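Local coordinates for SWD1-like protein (Myceliophthora thermophila, PDB 6E29) that probably serves as a WD-repeat scaffold subunit of the COMPASS histone H3 methyltransferase complex, represented here by its beta-propeller domain, at residues N21-G26 with V50-E55; R32-G37 with L73-C78; G79-S84 with L93-D98; R103-R108 with M134-T139. One frame throughout, in Å; residues are numbered along the deposited sequence.

Overall arrangement
Seven four-stranded antiparallel sheets form the propeller, and the contacts run from the blade that closes the ring through the next three. There the N-terminal strand 19-23 completes a sheet of the C-terminal strands 339-343, 328-333 and 317-322, the ring closure typical of propellers, and meets strand 48-53 of the next blade in interaction 1. Interaction 2 opens before interaction 1 closes, so the two cross; it joins strand 28-33 to strand 70-75 one blade further on, and they meet where L54 packs on F33. Interaction 3 closes the hairpin 81-86/90-95 within that blade. Last, interaction 4 carries strand 100-106 of the same sheet against strand 134-137 of the following blade.

Interaction 1: residues N21-G26 with V50-E55; sequences NTIRSG and VIWDLE
I23 and W52 approach from opposite directions in the main apolar contact between N21-G26 and V50-E55. The methyl CD1 of I23 stands over one face of the indole, 3.6 Å from the centroid of the W52 six-membered ring and 14° off its normal, a CH-pi contact. With I23 CG1 held between the backbone N and the carbonyl carbon (chi1 60°), the extended chain drops CD1 onto the ring. V50 CG1, from W52's own strand, lies on the opposite face, offset toward the rim. S25 adds to the packing: its CB comes within 3.5 Å of W52 CZ2. Among the polar groups, R24 O lies near the plane of the W52 ring at its edge, 3.9 Å from CH2, while the R24 guanidinium turns to T336. An Asx turn closed by D53 OD2 and the backbone N of E55 follows strand 48-53. The strands belong to adjacent sheets, and such face-to-face packing of neighbouring blades is typical of a WD-repeat beta-propeller.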
loop_
_atom_site.group_PDB
_atom_site.type_symbol
_atom_site.label_atom_id
_atom_site.label_comp_id
_atom_site.label_asym_id
_atom_site.label_seq_id
_atom_site.Cartn_x
_atom_site.Cartn_y
_atom_site.Cartn_z
ATOM N N ASN B 21 -2.358 -23.884 -1.803
ATOM C CA ASN B 21 -1.273 -23.890 -0.845
ATOM C C ASN B 21 -1.722 -23.187 0.418
ATOM O O ASN B 21 -2.513 -22.238 0.368
ATOM C CB ASN B 21 -0.034 -23.199 -1.430
ATOM C CG ASN B 21 0.501 -23.931 -2.619
ATOM O OD1 ASN B 21 0.175 -23.595 -3.756
ATOM N ND2 ASN B 21 1.273 -24.989 -2.365
ATOM N N THR B 22 -1.266 -23.708 1.547
ATOM C CA THR B 22 -1.367 -23.044 2.842
ATOM C C THR B 22 0.041 -23.100 3.398
ATOM O O THR B 22 0.628 -24.181 3.481
ATOM C CB THR B 22 -2.351 -23.721 3.820
ATOM O OG1 THR B 22 -3.691 -23.799 3.280
ATOM C CG2 THR B 22 -2.383 -22.947 5.117
ATOM N N ILE B 23 0.608 -21.959 3.741
ATOM C CA ILE B 23 1.949 -21.974 4.316
ATOM C C ILE B 23 1.944 -21.144 5.585
ATOM O O ILE B 23 1.099 -20.269 5.792
ATOM C CB ILE B 23 3.001 -21.456 3.316
ATOM C CG1 ILE B 23 2.671 -19.999 2.910
ATOM C CG2 ILE B 23 3.069 -22.426 2.105
ATOM C CD1 ILE B 23 3.598 -19.378 1.891
ATOM N N ARG B 24 2.905 -21.420 6.448
ATOM C CA ARG B 24 2.975 -20.643 7.676
ATOM C C ARG B 24 4.405 -20.598 8.151
ATOM O O ARG B 24 5.056 -21.642 8.280
ATOM C CB ARG B 24 2.065 -21.198 8.784
ATOM C CG ARG B 24 1.869 -20.198 9.947
ATOM C CD ARG B 24 1.164 -20.812 11.167
ATOM N NE ARG B 24 0.881 -19.791 12.181
ATOM C CZ ARG B 24 1.738 -19.386 13.112
ATOM N NH1 ARG B 24 2.950 -19.918 13.185
ATOM N NH2 ARG B 24 1.388 -18.450 13.983
ATOM N N SER B 25 4.884 -19.378 8.398
ATOM C CA SER B 25 6.116 -19.194 9.155
ATOM C C SER B 25 5.862 -18.033 10.115
ATOM O O SER B 25 5.836 -16.879 9.696
ATOM C CB SER B 25 7.304 -18.929 8.231
ATOM O OG SER B 25 8.456 -18.630 9.006
ATOM N N GLY B 26 5.637 -18.334 11.386
ATOM C CA GLY B 26 5.205 -17.239 12.279
ATOM C C GLY B 26 3.836 -16.710 11.865
ATOM O O GLY B 26 3.180 -17.240 10.969
ATOM N N VAL B 50 10.160 -13.119 5.763
ATOM C CA VAL B 50 10.412 -14.430 5.187
ATOM C C VAL B 50 10.293 -14.341 3.670
ATOM O O VAL B 50 9.360 -13.733 3.137
ATOM C CB VAL B 50 9.463 -15.501 5.769
ATOM C CG1 VAL B 50 9.766 -16.880 5.163
ATOM C CG2 VAL B 50 9.633 -15.561 7.278
ATOM N N ILE B 51 11.269 -14.902 2.980
ATOM C CA ILE B 51 11.281 -14.977 1.527
ATOM C C ILE B 51 10.955 -16.425 1.185
ATOM O O ILE B 51 11.738 -17.319 1.510
ATOM C CB ILE B 51 12.649 -14.585 0.957
ATOM C CG1 ILE B 51 13.056 -13.171 1.447
ATOM C CG2 ILE B 51 12.660 -14.785 -0.552
ATOM C CD1 ILE B 51 11.897 -12.124 1.257
ATOM N N TRP B 52 9.798 -16.659 0.551
ATOM C CA TRP B 52 9.385 -18.003 0.127
ATOM C C TRP B 52 9.728 -18.209 -1.338
ATOM O O TRP B 52 9.363 -17.394 -2.183
ATOM C CB TRP B 52 7.881 -18.195 0.298
ATOM C CG TRP B 52 7.386 -18.036 1.672
ATOM C CD1 TRP B 52 7.057 -16.865 2.317
ATOM C CD2 TRP B 52 7.115 -19.092 2.592
ATOM N NE1 TRP B 52 6.622 -17.143 3.598
ATOM C CE2 TRP B 52 6.618 -18.500 3.774
ATOM C CE3 TRP B 52 7.218 -20.485 2.521
ATOM C CZ2 TRP B 52 6.266 -19.255 4.879
ATOM C CZ3 TRP B 52 6.845 -21.214 3.597
ATOM C CH2 TRP B 52 6.383 -20.600 4.768
ATOM N N ASP B 53 10.432 -19.301 -1.635
ATOM C CA ASP B 53 10.638 -19.745 -3.007
ATOM C C ASP B 53 9.349 -20.412 -3.492
ATOM O O ASP B 53 8.986 -21.476 -2.990
ATOM C CB ASP B 53 11.820 -20.708 -3.025
ATOM C CG ASP B 53 12.230 -21.136 -4.415
ATOM O OD1 ASP B 53 13.448 -21.286 -4.656
ATOM O OD2 ASP B 53 11.350 -21.344 -5.270
ATOM N N LEU B 54 8.673 -19.816 -4.497
ATOM C CA LEU B 54 7.356 -20.324 -4.920
ATOM C C LEU B 54 7.453 -21.646 -5.675
ATOM O O LEU B 54 6.487 -22.409 -5.707
ATOM C CB LEU B 54 6.615 -19.284 -5.773
ATOM C CG LEU B 54 6.379 -18.029 -4.942
ATOM C CD1 LEU B 54 5.607 -16.976 -5.695
ATOM C CD2 LEU B 54 5.655 -18.448 -3.663
ATOM N N GLU B 55 8.623 -22.033 -6.164
ATOM C CA GLU B 55 8.719 -23.328 -6.856
ATOM C C GLU B 55 8.479 -24.565 -5.948
ATOM O O GLU B 55 7.710 -25.465 -6.287
ATOM C CB GLU B 55 10.071 -23.455 -7.563
ATOM C CG GLU B 55 10.438 -24.878 -7.951
ATOM C CD GLU B 55 9.748 -25.330 -9.223
ATOM O OE1 GLU B 55 8.718 -24.727 -9.589
ATOM O OE2 GLU B 55 10.234 -26.291 -9.855
#

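Interaction 2: residues R32-G37 with L73-C78; sequences RFNRKG and LSWSRC
W75 gives its indole NE1-H to the backbone O of R32 at 3.0 Å; the donor stands above the carbonyl plane rather than on a lone pair. A second bond runs the other way, from R32 NH1 to L73 O at 3.2 Å, and here the donor lies in the carbonyl plane while the oxygen meets the guanidinium edge. R32 is bent at chi2 (89°), which turns its guanidinium back toward the strand of L73 and stands it almost perpendicular to the W75 ring. R35 NH1 is directed at W75 O, at a modelled distance too short to be trusted, and bonds only weakly to S76 O at 2.9 Å. A water links the R35 backbone N to S76 O. These bonds tie the ends of the innermost strands 28-33 and 70-75, and the loops that follow them, in successive propeller blades; the touching segments run nearly parallel. Packing centres on N34, whose CB sits over the W75 face, 3.3 Å from the centroid of the six-membered ring, while its amide turns away to D38. Farther out, the CD atoms of R35 and R77 touch at 3.5 Å, although the R77 side chain is poorly ordered.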
loop_
_atom_site.group_PDB
_atom_site.type_symbol
_atom_site.label_atom_id
_atom_site.label_comp_id
_atom_site.label_asym_id
_atom_site.label_seq_id
_atom_site.Cartn_x
_atom_site.Cartn_y
_atom_site.Cartn_z
ATOM N N ARG B 32 3.730 -9.957 -0.170
ATOM C CA ARG B 32 3.950 -9.232 -1.424
ATOM C C ARG B 32 4.769 -10.128 -2.347
ATOM O O ARG B 32 5.840 -10.589 -1.948
ATOM C CB ARG B 32 4.737 -7.898 -1.242
ATOM C CG ARG B 32 4.675 -7.008 -2.456
ATOM C CD ARG B 32 3.415 -6.089 -2.313
ATOM N NE ARG B 32 3.099 -5.296 -3.495
ATOM C CZ ARG B 32 3.360 -3.996 -3.631
ATOM N NH1 ARG B 32 3.984 -3.324 -2.651
ATOM N NH2 ARG B 32 2.981 -3.369 -4.757
ATOM N N PHE B 33 4.259 -10.374 -3.556
ATOM C CA PHE B 33 5.028 -11.115 -4.572
ATOM C C PHE B 33 6.067 -10.195 -5.211
ATOM O O PHE B 33 5.833 -8.995 -5.329
ATOM C CB PHE B 33 4.092 -11.621 -5.669
ATOM C CG PHE B 33 3.173 -12.724 -5.230
ATOM C CD1 PHE B 33 3.645 -14.031 -5.236
ATOM C CD2 PHE B 33 1.836 -12.488 -4.872
ATOM C CE1 PHE B 33 2.818 -15.143 -4.837
ATOM C CE2 PHE B 33 1.000 -13.609 -4.495
ATOM C CZ PHE B 33 1.522 -14.936 -4.486
ATOM N N ASN B 34 7.212 -10.757 -5.649
ATOM C CA ASN B 34 8.134 -9.945 -6.459
ATOM C C ASN B 34 7.558 -9.855 -7.877
ATOM O O ASN B 34 6.486 -10.393 -8.172
ATOM C CB ASN B 34 9.574 -10.494 -6.386
ATOM C CG ASN B 34 9.754 -11.831 -7.131
ATOM O OD1 ASN B 34 8.788 -12.477 -7.515
ATOM N ND2 ASN B 34 11.022 -12.252 -7.322
ATOM N N ARG B 35 8.220 -9.120 -8.767
ATOM C CA ARG B 35 7.566 -8.837 -10.049
ATOM C C ARG B 35 7.588 -10.024 -10.989
ATOM O O ARG B 35 6.645 -10.211 -11.780
ATOM C CB ARG B 35 8.233 -7.627 -10.713
ATOM C CG ARG B 35 8.346 -6.469 -9.755
ATOM C CD ARG B 35 8.513 -5.094 -10.399
ATOM N NE ARG B 35 7.767 -4.115 -9.610
ATOM C CZ ARG B 35 8.083 -3.736 -8.372
ATOM N NH1 ARG B 35 9.155 -4.237 -7.755
ATOM N NH2 ARG B 35 7.310 -2.860 -7.734
ATOM N N LYS B 36 8.637 -10.838 -10.928
ATOM C CA LYS B 36 8.636 -12.040 -11.754
ATOM C C LYS B 36 7.662 -13.075 -11.233
ATOM O O LYS B 36 7.221 -13.926 -11.998
ATOM C CB LYS B 36 10.040 -12.663 -11.843
ATOM C CG LYS B 36 10.925 -12.033 -12.942
ATOM C CD LYS B 36 12.402 -12.470 -12.861
ATOM C CE LYS B 36 12.711 -13.552 -13.882
ATOM N NZ LYS B 36 11.943 -14.776 -13.471
ATOM N N GLY B 37 7.284 -12.992 -9.962
ATOM C CA GLY B 37 6.336 -13.909 -9.400
ATOM C C GLY B 37 6.936 -15.237 -8.992
ATOM O O GLY B 37 6.192 -16.193 -8.813
ATOM N N LEU B 73 5.803 -4.160 2.601
ATOM C CA LEU B 73 6.882 -4.771 1.837
ATOM C C LEU B 73 6.800 -4.259 0.424
ATOM O O LEU B 73 5.717 -4.241 -0.153
ATOM C CB LEU B 73 6.747 -6.309 1.767
ATOM C CG LEU B 73 6.729 -7.018 3.094
ATOM C CD1 LEU B 73 6.046 -8.415 2.918
ATOM C CD2 LEU B 73 8.185 -7.182 3.629
ATOM N N SER B 74 7.951 -3.912 -0.143
ATOM C CA SER B 74 8.031 -3.309 -1.461
ATOM C C SER B 74 9.289 -3.809 -2.145
ATOM O O SER B 74 10.389 -3.641 -1.607
ATOM C CB SER B 74 8.067 -1.773 -1.313
ATOM O OG SER B 74 8.306 -1.121 -2.538
ATOM N N TRP B 75 9.128 -4.389 -3.324
ATOM C CA TRP B 75 10.231 -5.013 -4.036
ATOM C C TRP B 75 10.798 -4.059 -5.069
ATOM O O TRP B 75 10.064 -3.274 -5.659
ATOM C CB TRP B 75 9.784 -6.260 -4.775
ATOM C CG TRP B 75 9.433 -7.476 -3.961
ATOM C CD1 TRP B 75 8.211 -7.751 -3.333
ATOM C CD2 TRP B 75 10.255 -8.634 -3.763
ATOM N NE1 TRP B 75 8.264 -9.006 -2.760
ATOM C CE2 TRP B 75 9.502 -9.564 -3.005
ATOM C CE3 TRP B 75 11.573 -8.964 -4.127
ATOM C CZ2 TRP B 75 10.020 -10.807 -2.609
ATOM C CZ3 TRP B 75 12.081 -10.220 -3.750
ATOM C CH2 TRP B 75 11.312 -11.116 -2.991
ATOM N N SER B 76 12.096 -4.182 -5.322
ATOM C CA SER B 76 12.727 -3.401 -6.379
ATOM C C SER B 76 12.320 -3.972 -7.736
ATOM O O SER B 76 11.879 -5.118 -7.837
ATOM C CB SER B 76 14.256 -3.418 -6.246
ATOM O OG SER B 76 14.785 -4.721 -6.503
ATOM N N ARG B 77 12.507 -3.170 -8.795
ATOM C CA ARG B 77 12.109 -3.611 -10.136
ATOM C C ARG B 77 12.789 -4.923 -10.501
ATOM O O ARG B 77 12.193 -5.792 -11.154
ATOM C CB ARG B 77 12.447 -2.523 -11.161
ATOM C CG ARG B 77 11.993 -2.801 -12.626
ATOM C CD ARG B 77 10.694 -3.635 -12.704
ATOM N NE ARG B 77 9.869 -3.427 -13.903
ATOM C CZ ARG B 77 9.242 -4.414 -14.549
ATOM N NH1 ARG B 77 9.364 -5.666 -14.121
ATOM N NH2 ARG B 77 8.496 -4.160 -15.624
ATOM N N CYS B 78 14.010 -5.107 -10.017
ATOM C CA CYS B 78 14.893 -6.186 -10.418
ATOM C C CYS B 78 14.745 -7.419 -9.538
ATOM O O CYS B 78 15.368 -8.452 -9.822
ATOM C CB CYS B 78 16.361 -5.684 -10.392
ATOM S SG CYS B 78 16.866 -4.946 -8.806
HETATM O O HOH W 1 10.715 -7.860 -7.966
#

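Interaction 3: residues G79-S84 with L93-D98; sequences GRYLLS and LWDLQD
D95 OD1 is gripped from both faces of its carboxylate plane, by R80 NE at 3.1 Å and by the backbone N of Q97 at 2.9 Å. The first bond is nearly straight (164°), comes to the syn side of OD1 and forms a salt bridge; the second closes an Asx turn. With chi1 to chi3 all near 180°, the R80 chain carries the guanidinium past the open end of the hairpin to D95. There the Q97 amide stacks on one guanidinium face, less certainly because its side chain is poorly ordered, and Y81 OH lies over the opposite face, toward the rim. Strands 81-86 and 90-95 are the two central strands of a WD-repeat blade, joined as an antiparallel hairpin. L82 and W94 form a hydrogen-bonded pair, with W94 N to L82 O at 2.9 Å, and L96 N extends the ladder to R80 O at 2.8 Å. On their face of the sheet W94 NE1 gives its hydrogen to S84 OG, 2.8 Å away and in the ring plane; S84 OG also bonds to H66, a chain consistent with the His-Ser/Thr-Trp part of the WD-repeat structural tetrad. On the other face L83 and L93 cross, their CD1 atoms 3.9 Å apart.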
loop_
_atom_site.group_PDB
_atom_site.type_symbol
_atom_site.label_atom_id
_atom_site.label_comp_id
_atom_site.label_asym_id
_atom_site.label_seq_id
_atom_site.Cartn_x
_atom_site.Cartn_y
_atom_site.Cartn_z
ATOM N N GLY B 79 13.951 -7.340 -8.473
ATOM C CA GLY B 79 13.854 -8.419 -7.512
ATOM C C GLY B 79 15.037 -8.572 -6.568
ATOM O O GLY B 79 14.993 -9.451 -5.682
ATOM N N ARG B 80 16.071 -7.733 -6.685
ATOM C CA ARG B 80 17.238 -7.932 -5.840
ATOM C C ARG B 80 17.075 -7.322 -4.450
ATOM O O ARG B 80 17.679 -7.833 -3.487
ATOM C CB ARG B 80 18.475 -7.383 -6.516
ATOM C CG ARG B 80 19.658 -7.601 -5.690
ATOM C CD ARG B 80 20.888 -7.052 -6.363
ATOM N NE ARG B 80 22.041 -7.193 -5.506
ATOM C CZ ARG B 80 23.274 -6.865 -5.886
ATOM N NH1 ARG B 80 23.468 -6.366 -7.106
ATOM N NH2 ARG B 80 24.297 -7.030 -5.051
ATOM N N TYR B 81 16.232 -6.292 -4.306
ATOM C CA TYR B 81 16.106 -5.516 -3.082
ATOM C C TYR B 81 14.665 -5.530 -2.582
ATOM O O TYR B 81 13.727 -5.627 -3.364
ATOM C CB TYR B 81 16.552 -4.042 -3.301
ATOM C CG TYR B 81 18.005 -3.965 -3.795
ATOM C CD1 TYR B 81 19.047 -4.063 -2.902
ATOM C CD2 TYR B 81 18.297 -3.786 -5.150
ATOM C CE1 TYR B 81 20.385 -3.997 -3.341
ATOM C CE2 TYR B 81 19.641 -3.720 -5.610
ATOM C CZ TYR B 81 20.663 -3.818 -4.693
ATOM O OH TYR B 81 21.971 -3.761 -5.106
ATOM N N LEU B 82 14.509 -5.503 -1.261
ATOM C CA LEU B 82 13.188 -5.549 -0.637
ATOM C C LEU B 82 13.171 -4.549 0.494
ATOM O O LEU B 82 14.024 -4.593 1.384
ATOM C CB LEU B 82 12.856 -6.956 -0.111
ATOM C CG LEU B 82 11.527 -7.150 0.654
ATOM C CD1 LEU B 82 10.385 -6.875 -0.257
ATOM C CD2 LEU B 82 11.483 -8.582 1.193
ATOM N N LEU B 83 12.194 -3.654 0.468
ATOM C CA LEU B 83 12.061 -2.633 1.482
ATOM C C LEU B 83 10.957 -3.058 2.448
ATOM O O LEU B 83 9.833 -3.331 2.028
ATOM C CB LEU B 83 11.722 -1.312 0.807
ATOM C CG LEU B 83 11.741 -0.101 1.710
ATOM C CD1 LEU B 83 13.166 0.347 1.929
ATOM C CD2 LEU B 83 10.894 1.008 1.031
ATOM N N SER B 84 11.289 -3.167 3.719
ATOM C CA SER B 84 10.317 -3.563 4.736
ATOM C C SER B 84 10.142 -2.462 5.779
ATOM O O SER B 84 11.091 -1.750 6.127
ATOM C CB SER B 84 10.743 -4.884 5.427
ATOM O OG SER B 84 12.088 -4.789 5.962
ATOM N N LEU B 93 16.185 -1.601 3.868
ATOM C CA LEU B 93 16.385 -2.076 2.510
ATOM C C LEU B 93 17.318 -3.269 2.582
ATOM O O LEU B 93 18.498 -3.123 2.948
ATOM C CB LEU B 93 16.994 -1.034 1.580
ATOM C CG LEU B 93 16.989 -1.607 0.153
ATOM C CD1 LEU B 93 15.596 -1.813 -0.295
ATOM C CD2 LEU B 93 17.661 -0.648 -0.776
ATOM N N TRP B 94 16.768 -4.446 2.272
ATOM C CA TRP B 94 17.496 -5.707 2.248
ATOM C C TRP B 94 18.095 -5.927 0.865
ATOM O O TRP B 94 17.447 -5.661 -0.156
ATOM C CB TRP B 94 16.554 -6.881 2.587
ATOM C CG TRP B 94 15.913 -6.745 3.907
ATOM C CD1 TRP B 94 14.682 -6.215 4.174
ATOM C CD2 TRP B 94 16.476 -7.110 5.171
ATOM N NE1 TRP B 94 14.434 -6.240 5.530
ATOM C CE2 TRP B 94 15.521 -6.791 6.165
ATOM C CE3 TRP B 94 17.686 -7.718 5.560
ATOM C CZ2 TRP B 94 15.741 -7.045 7.526
ATOM C CZ3 TRP B 94 17.907 -7.958 6.914
ATOM C CH2 TRP B 94 16.944 -7.619 7.880
ATOM N N ASP B 95 19.314 -6.435 0.837
ATOM C CA ASP B 95 19.922 -6.970 -0.373
ATOM C C ASP B 95 19.726 -8.497 -0.339
ATOM O O ASP B 95 20.312 -9.198 0.500
ATOM C CB ASP B 95 21.395 -6.558 -0.426
ATOM C CG ASP B 95 22.114 -7.010 -1.695
ATOM O OD1 ASP B 95 21.526 -7.746 -2.521
ATOM O OD2 ASP B 95 23.294 -6.615 -1.845
ATOM N N LEU B 96 18.842 -8.996 -1.201
ATOM C CA LEU B 96 18.564 -10.429 -1.232
ATOM C C LEU B 96 19.627 -11.203 -1.977
ATOM O O LEU B 96 19.615 -12.439 -1.925
ATOM C CB LEU B 96 17.215 -10.698 -1.874
ATOM C CG LEU B 96 16.074 -9.972 -1.170
ATOM C CD1 LEU B 96 14.743 -10.344 -1.803
ATOM C CD2 LEU B 96 16.085 -10.255 0.324
ATOM N N GLN B 97 20.551 -10.520 -2.661
ATOM C CA GLN B 97 21.671 -11.253 -3.239
ATOM C C GLN B 97 22.516 -11.932 -2.159
ATOM O O GLN B 97 23.029 -13.036 -2.384
ATOM C CB GLN B 97 22.524 -10.324 -4.093
ATOM C CG GLN B 97 23.797 -10.940 -4.582
ATOM C CD GLN B 97 24.532 -10.017 -5.511
ATOM O OE1 GLN B 97 25.579 -9.462 -5.163
ATOM N NE2 GLN B 97 23.970 -9.814 -6.699
ATOM N N ASP B 98 22.625 -11.313 -0.964
ATOM C CA ASP B 98 23.408 -11.841 0.151
ATOM C C ASP B 98 22.688 -11.823 1.506
ATOM O O ASP B 98 23.322 -12.131 2.531
ATOM C CB ASP B 98 24.725 -11.052 0.270
ATOM C CG ASP B 98 24.507 -9.549 0.135
ATOM O OD1 ASP B 98 23.329 -9.115 0.163
ATOM O OD2 ASP B 98 25.501 -8.812 -0.014
#

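Interaction 4: residues R103-R108 with M134-T139; sequences REVRFR and MLVDIT
R103 and I138 bury the most surface here, F107 coming next, where the outer strand 100-106 of one propeller blade faces strand 134-137 of the next. R103 holds two successive carbonyls at the edge of its guanidinium. Its NE reaches I138 O at 2.8 Å, and its NH2 reaches T139 O at 2.9 Å along a nearly straight line (173°), although from above that carbonyl plane. A bend at chi2 (-78°) swings the guanidinium around to the turn that follows strand 134-137, and the two bonds together fix its rotation. The aliphatic part of R103 rests beside I138, with CG 4.0 Å from I138 CB. I138 also turns its CG2 branch to V105, where the methyls I138 CG2 and V105 CG2 meet at 3.6 Å. Farther along, F107 and V136 approach from opposite directions, V136 CG2 meeting the ring edge near its plane, 3.8 Å from F107 CZ. M134 slides past the same ring, while R145 makes a cation-pi contact with it. The T139 carbonyl used by R103 belongs to an Asx turn in which D137 OD1 accepts from the T139 backbone N at 2.7 Å and from T139 OG1 at 2.6 Å.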
loop_
_atom_site.group_PDB
_atom_site.type_symbol
_atom_site.label_atom_id
_atom_site.label_comp_id
_atom_site.label_asym_id
_atom_site.label_seq_id
_atom_site.Cartn_x
_atom_site.Cartn_y
_atom_site.Cartn_z
ATOM N N ARG B 103 20.454 -0.927 3.652
ATOM C CA ARG B 103 20.180 0.409 4.189
ATOM C C ARG B 103 19.149 0.296 5.303
ATOM O O ARG B 103 18.316 -0.617 5.310
ATOM C CB ARG B 103 19.617 1.393 3.151
ATOM C CG ARG B 103 20.519 1.692 1.965
ATOM C CD ARG B 103 21.595 2.672 2.333
ATOM N NE ARG B 103 22.528 2.933 1.239
ATOM C CZ ARG B 103 23.659 2.243 1.035
ATOM N NH1 ARG B 103 23.978 1.220 1.830
ATOM N NH2 ARG B 103 24.477 2.554 0.031
ATOM N N GLU B 104 19.173 1.259 6.219
ATOM C CA GLU B 104 18.261 1.234 7.357
ATOM C C GLU B 104 17.936 2.651 7.821
ATOM O O GLU B 104 18.848 3.433 8.100
ATOM C CB GLU B 104 18.913 0.456 8.492
ATOM C CG GLU B 104 18.035 0.285 9.685
ATOM C CD GLU B 104 18.674 -0.655 10.703
ATOM O OE1 GLU B 104 18.005 -0.979 11.703
ATOM O OE2 GLU B 104 19.847 -1.057 10.510
ATOM N N VAL B 105 16.647 2.965 7.965
ATOM C CA VAL B 105 16.190 4.312 8.306
ATOM C C VAL B 105 15.189 4.212 9.453
ATOM O O VAL B 105 14.193 3.482 9.350
ATOM C CB VAL B 105 15.559 5.018 7.091
ATOM C CG1 VAL B 105 15.150 6.486 7.445
ATOM C CG2 VAL B 105 16.505 4.965 5.884
ATOM N N ARG B 106 15.465 4.929 10.550
ATOM C CA ARG B 106 14.606 4.941 11.733
ATOM C C ARG B 106 13.858 6.267 11.853
ATOM O O ARG B 106 14.468 7.342 11.805
ATOM C CB ARG B 106 15.425 4.670 12.999
ATOM C CG ARG B 106 16.300 3.426 12.837
ATOM C CD ARG B 106 17.145 3.156 14.077
ATOM N NE ARG B 106 18.579 3.195 13.764
ATOM C CZ ARG B 106 19.235 2.193 13.187
ATOM N NH1 ARG B 106 18.579 1.095 12.885
ATOM N NH2 ARG B 106 20.543 2.286 12.929
ATOM N N PHE B 107 12.547 6.188 12.032
ATOM C CA PHE B 107 11.712 7.376 12.155
ATOM C C PHE B 107 11.334 7.582 13.620
ATOM O O PHE B 107 11.846 6.911 14.511
ATOM C CB PHE B 107 10.477 7.260 11.254
ATOM C CG PHE B 107 10.800 7.227 9.785
ATOM C CD1 PHE B 107 10.935 6.014 9.119
ATOM C CD2 PHE B 107 11.016 8.410 9.078
ATOM C CE1 PHE B 107 11.264 5.967 7.768
ATOM C CE2 PHE B 107 11.341 8.378 7.720
ATOM C CZ PHE B 107 11.460 7.135 7.060
ATOM N N ARG B 108 10.407 8.497 13.887
ATOM C CA ARG B 108 9.980 8.772 15.257
ATOM C C ARG B 108 8.553 8.293 15.522
ATOM O O ARG B 108 7.916 8.741 16.483
ATOM C CB ARG B 108 10.114 10.264 15.568
ATOM C CG ARG B 108 11.247 10.987 14.828
ATOM C CD ARG B 108 11.182 12.513 15.075
ATOM N NE ARG B 108 9.839 13.052 14.795
ATOM C CZ ARG B 108 9.543 13.954 13.851
ATOM N NH1 ARG B 108 10.496 14.467 13.077
ATOM N NH2 ARG B 108 8.287 14.366 13.685
ATOM N N MET B 134 7.241 11.179 4.477
ATOM C CA MET B 134 8.648 11.461 4.188
ATOM C C MET B 134 9.097 10.843 2.867
ATOM O O MET B 134 8.694 9.735 2.516
ATOM C CB MET B 134 9.575 10.935 5.311
ATOM C CG MET B 134 9.290 11.466 6.699
ATOM S SD MET B 134 9.699 13.215 6.872
ATOM C CE MET B 134 11.447 13.148 6.628
ATOM N N LEU B 135 9.922 11.589 2.135
ATOM C CA LEU B 135 10.673 11.086 0.993
ATOM C C LEU B 135 12.133 10.955 1.427
ATOM O O LEU B 135 12.761 11.940 1.844
ATOM C CB LEU B 135 10.521 12.029 -0.197
ATOM C CG LEU B 135 11.060 11.529 -1.532
ATOM C CD1 LEU B 135 10.409 10.239 -1.825
ATOM C CD2 LEU B 135 10.733 12.509 -2.657
ATOM N N VAL B 136 12.683 9.750 1.364
ATOM C CA VAL B 136 14.038 9.529 1.875
ATOM C C VAL B 136 14.951 9.074 0.745
ATOM O O VAL B 136 14.624 8.135 0.017
ATOM C CB VAL B 136 14.060 8.508 3.033
ATOM C CG1 VAL B 136 15.504 8.313 3.533
ATOM C CG2 VAL B 136 13.164 8.969 4.183
ATOM N N ASP B 137 16.113 9.708 0.625
ATOM C CA ASP B 137 17.154 9.238 -0.289
ATOM C C ASP B 137 18.114 8.330 0.468
ATOM O O ASP B 137 18.809 8.790 1.390
ATOM C CB ASP B 137 17.871 10.451 -0.893
ATOM C CG ASP B 137 19.108 10.093 -1.709
ATOM O OD1 ASP B 137 19.435 8.906 -1.926
ATOM O OD2 ASP B 137 19.794 11.063 -2.140
ATOM N N ILE B 138 18.204 7.057 0.043
ATOM C CA ILE B 138 19.109 6.139 0.715
ATOM C C ILE B 138 20.233 5.701 -0.222
ATOM O O ILE B 138 20.769 4.597 -0.074
ATOM C CB ILE B 138 18.333 4.940 1.280
ATOM C CG1 ILE B 138 17.578 4.226 0.155
ATOM C CG2 ILE B 138 17.372 5.419 2.383
ATOM C CD1 ILE B 138 16.709 3.073 0.618
ATOM N N THR B 139 20.612 6.555 -1.184
ATOM C CA THR B 139 21.728 6.201 -2.067
ATOM C C THR B 139 22.956 5.827 -1.249
ATOM O O THR B 139 23.682 4.872 -1.577
ATOM C CB THR B 139 22.102 7.360 -2.999
ATOM O OG1 THR B 139 20.969 7.830 -3.739
ATOM C CG2 THR B 139 23.278 6.936 -3.973
#